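Local coordinates for putative dienelactone hydrolase (Klebsiella pneumoniae subsp. pneumoniae MGH 78578, PDB 3F67), which probably acts as a hydrolase of the dienelactone hydrolase family, cleaving carboxylic ester or lactone bonds, at residues 91-96 with 125-130. Residues are numbered along the deposited sequence; the frame is centred on the assembly and turned at random.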
ATOM      1  N   VAL A  91     -15.069  -1.383   6.260  1.00 14.72           N
ATOM      2  CA  VAL A  91     -14.471  -0.321   5.457  1.00 15.89           C
ATOM      3  C   VAL A  91     -14.591  -0.775   3.975  1.00 16.64           C
ATOM      4  O   VAL A  91     -13.961  -1.779   3.601  1.00 19.46           O
ATOM      5  CB  VAL A  91     -12.970  -0.145   5.806  1.00 15.69           C
ATOM      6  CG1 VAL A  91     -12.315   0.905   4.901  1.00 16.18           C
ATOM      7  CG2 VAL A  91     -12.809   0.273   7.293  1.00 16.28           C
ATOM      8  N   PRO A  92     -15.448  -0.114   3.174  1.00 16.27           N
ATOM      9  CA  PRO A  92     -15.692  -0.644   1.819  1.00 16.23           C
ATOM     10  C   PRO A  92     -14.504  -0.357   0.899  1.00 15.82           C
ATOM     11  O   PRO A  92     -13.953   0.760   0.941  1.00 15.94           O
ATOM     12  CB  PRO A  92     -16.922   0.141   1.317  1.00 16.14           C
ATOM     13  CG  PRO A  92     -17.551   0.719   2.574  1.00 16.69           C
ATOM     14  CD  PRO A  92     -16.351   1.004   3.491  1.00 16.68           C
ATOM     15  N   ASP A  93     -14.153  -1.332   0.046  1.00 15.00           N
ATOM     16  CA  ASP A  93     -13.057  -1.092  -0.910  1.00 15.00           C
ATOM     17  C   ASP A  93     -13.287   0.180  -1.754  1.00 15.71           C
ATOM     18  O   ASP A  93     -12.340   0.959  -2.010  1.00 14.23           O
ATOM     19  CB  ASP A  93     -12.950  -2.259  -1.905  1.00 15.86           C
ATOM     20  CG  ASP A  93     -12.488  -3.571  -1.267  1.00 16.86           C
ATOM     21  OD1 ASP A  93     -11.903  -3.616  -0.135  1.00 17.87           O
ATOM     22  OD2 ASP A  93     -12.668  -4.572  -1.982  1.00 19.06           O
ATOM     23  N   ALA A  94     -14.538   0.384  -2.200  1.00 15.61           N
ATOM     24  CA  ALA A  94     -14.851   1.531  -3.098  1.00 15.38           C
ATOM     25  C   ALA A  94     -14.496   2.861  -2.422  1.00 15.49           C
ATOM     26  O   ALA A  94     -13.962   3.773  -3.067  1.00 15.75           O
ATOM     27  CB  ALA A  94     -16.301   1.529  -3.493  1.00 17.46           C
ATOM     28  N   GLN A  95     -14.805   2.946  -1.130  1.00 15.34           N
ATOM     29  CA  GLN A  95     -14.469   4.101  -0.315  1.00 14.73           C
ATOM     30  C   GLN A  95     -12.968   4.310  -0.255  1.00 14.29           C
ATOM     31  O   GLN A  95     -12.483   5.457  -0.373  1.00 13.92           O
ATOM     32  CB  GLN A  95     -15.037   3.919   1.114  1.00 15.17           C
ATOM     33  CG  GLN A  95     -14.723   5.071   2.047  1.00 14.71           C
ATOM     34  CD  GLN A  95     -15.028   4.709   3.490  1.00 15.63           C
ATOM     35  OE1 GLN A  95     -16.143   4.905   3.950  1.00 16.73           O
ATOM     36  NE2 GLN A  95     -14.064   4.125   4.184  1.00 14.83           N
ATOM     37  N   VAL A  96     -12.227   3.220  -0.046  1.00 13.20           N
ATOM     38  CA  VAL A  96     -10.768   3.273   0.098  1.00 13.49           C
ATOM     39  C   VAL A  96     -10.168   3.806  -1.207  1.00 13.61           C
ATOM     40  O   VAL A  96      -9.332   4.716  -1.195  1.00 13.98           O
ATOM     41  CB  VAL A  96     -10.156   1.885   0.431  1.00 14.45           C
ATOM     42  CG1 VAL A  96      -8.601   1.967   0.385  1.00 13.64           C
ATOM     43  CG2 VAL A  96     -10.583   1.389   1.831  1.00 12.72           C
ATOM     44  N   GLY A 125      -3.087  -3.387   3.251  1.00 13.93           N
ATOM     45  CA  GLY A 125      -2.691  -2.359   2.298  1.00 13.95           C
ATOM     46  C   GLY A 125      -2.069  -2.862   0.999  1.00 14.45           C
ATOM     47  O   GLY A 125      -2.140  -2.165  -0.033  1.00 15.73           O
ATOM     48  N   GLY A 126      -1.505  -4.065   1.047  1.00 14.74           N
ATOM     49  CA  GLY A 126      -0.926  -4.685  -0.153  1.00 13.91           C
ATOM     50  C   GLY A 126      -2.041  -5.175  -1.052  1.00 13.46           C
ATOM     51  O   GLY A 126      -1.909  -5.091  -2.265  1.00 13.76           O
ATOM     52  N   ARG A 127      -3.148  -5.655  -0.477  1.00 13.54           N
ATOM     53  CA  ARG A 127      -4.287  -6.004  -1.336  1.00 13.61           C
ATOM     54  C   ARG A 127      -4.856  -4.751  -1.994  1.00 14.14           C
ATOM     55  O   ARG A 127      -5.142  -4.740  -3.191  1.00 13.80           O
ATOM     56  CB  ARG A 127      -5.354  -6.770  -0.540  1.00 12.69           C
ATOM     57  CG  ARG A 127      -6.662  -6.966  -1.356  1.00 12.40           C
ATOM     58  CD  ARG A 127      -7.675  -7.787  -0.573  1.00 14.67           C
ATOM     59  NE  ARG A 127      -9.003  -7.735  -1.213  1.00 15.07           N
ATOM     60  CZ  ARG A 127      -9.855  -6.730  -1.074  1.00 16.22           C
ATOM     61  NH1 ARG A 127      -9.568  -5.706  -0.264  1.00 15.61           N
ATOM     62  NH2 ARG A 127     -11.035  -6.781  -1.694  1.00 15.36           N
ATOM     63  N   ILE A 128      -5.034  -3.704  -1.188  1.00 14.55           N
ATOM     64  CA  ILE A 128      -5.542  -2.411  -1.693  1.00 14.36           C
ATOM     65  C   ILE A 128      -4.640  -1.880  -2.815  1.00 14.84           C
ATOM     66  O   ILE A 128      -5.138  -1.342  -3.811  1.00 14.87           O
ATOM     67  CB  ILE A 128      -5.659  -1.404  -0.508  1.00 14.21           C
ATOM     68  CG1 ILE A 128      -6.756  -1.846   0.491  1.00 14.07           C
ATOM     69  CG2 ILE A 128      -5.894   0.037  -1.023  1.00 13.74           C
ATOM     70  CD1 ILE A 128      -8.162  -1.950  -0.111  1.00 12.90           C
ATOM     71  N   THR A 129      -3.339  -2.065  -2.649  1.00 14.41           N
ATOM     72  CA  THR A 129      -2.371  -1.669  -3.662  1.00 14.31           C
ATOM     73  C   THR A 129      -2.699  -2.288  -5.036  1.00 14.71           C
ATOM     74  O   THR A 129      -2.718  -1.581  -6.034  1.00 13.58           O
ATOM     75  CB  THR A 129      -0.918  -1.966  -3.191  1.00 14.19           C
ATOM     76  OG1 THR A 129      -0.620  -1.069  -2.114  1.00 18.44           O
ATOM     77  CG2 THR A 129       0.108  -1.613  -4.308  1.00 13.95           C
ATOM     78  N   TRP A 130      -2.930  -3.608  -5.085  1.00 14.45           N
ATOM     79  CA  TRP A 130      -3.332  -4.227  -6.346  1.00 14.86           C
ATOM     80  C   TRP A 130      -4.602  -3.601  -6.896  1.00 14.97           C
ATOM     81  O   TRP A 130      -4.697  -3.303  -8.095  1.00 14.61           O
ATOM     82  CB  TRP A 130      -3.601  -5.730  -6.130  1.00 13.98           C
ATOM     83  CG  TRP A 130      -2.373  -6.593  -5.944  1.00 13.27           C
ATOM     84  CD1 TRP A 130      -1.909  -7.152  -4.763  1.00 12.85           C
ATOM     85  CD2 TRP A 130      -1.494  -7.062  -6.983  1.00 13.15           C
ATOM     86  NE1 TRP A 130      -0.786  -7.939  -5.020  1.00 13.78           N
ATOM     87  CE2 TRP A 130      -0.514  -7.886  -6.368  1.00 14.20           C
ATOM     88  CE3 TRP A 130      -1.430  -6.839  -8.385  1.00 13.81           C
ATOM     89  CZ2 TRP A 130       0.513  -8.504  -7.092  1.00 15.58           C
ATOM     90  CZ3 TRP A 130      -0.402  -7.461  -9.122  1.00 14.34           C
ATOM     91  CH2 TRP A 130       0.558  -8.291  -8.470  1.00 16.34           C
TER
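A buried two-pronged salt bridge between Asp-93 and Arg-127, with a small apolar patch beside it, ties the first turn of helix 93-108 to helix 124-133. Arg-127 comes end-on. Its NH2 donates to Asp-93 OD2 at 2.8 Å and its NH1 to Asp-93 OD1 at 3.1 Å. Both bonds are nearly straight, and both oxygens are met on their syn side. The carboxylate lies at the edge of the guanidinium, but the two planes are turned 41° apart, so the pair is twisted rather than flat. Arg-127 spans the gap because its chain runs extended from CG to NE, with CG anti to the backbone N (chi1 171°). In this alpha/beta-hydrolase fold, helix 124-133 follows strand 116-122 through what is probably the nucleophile elbow, which includes Gly-125. The Arg-127 side chain lies near the likely Cys-123, His-212 and Asp-180 triad without touching it. Further bonds hold the ion pair: Ser-157 OG to Asp-93 OD1, and Arg-127 NE to His-160 ND1. They bring the loop after strand 141-145 into the same network. Next to the charges, Val-96 CG1 packs on Ile-128 CG2 at 3.6 Å. Ile-128 CD1 lies 4.0 Å from that same Val-96 CG1 and 4.1 Å from Asp-93 OD1, so its tip borders the ion pair.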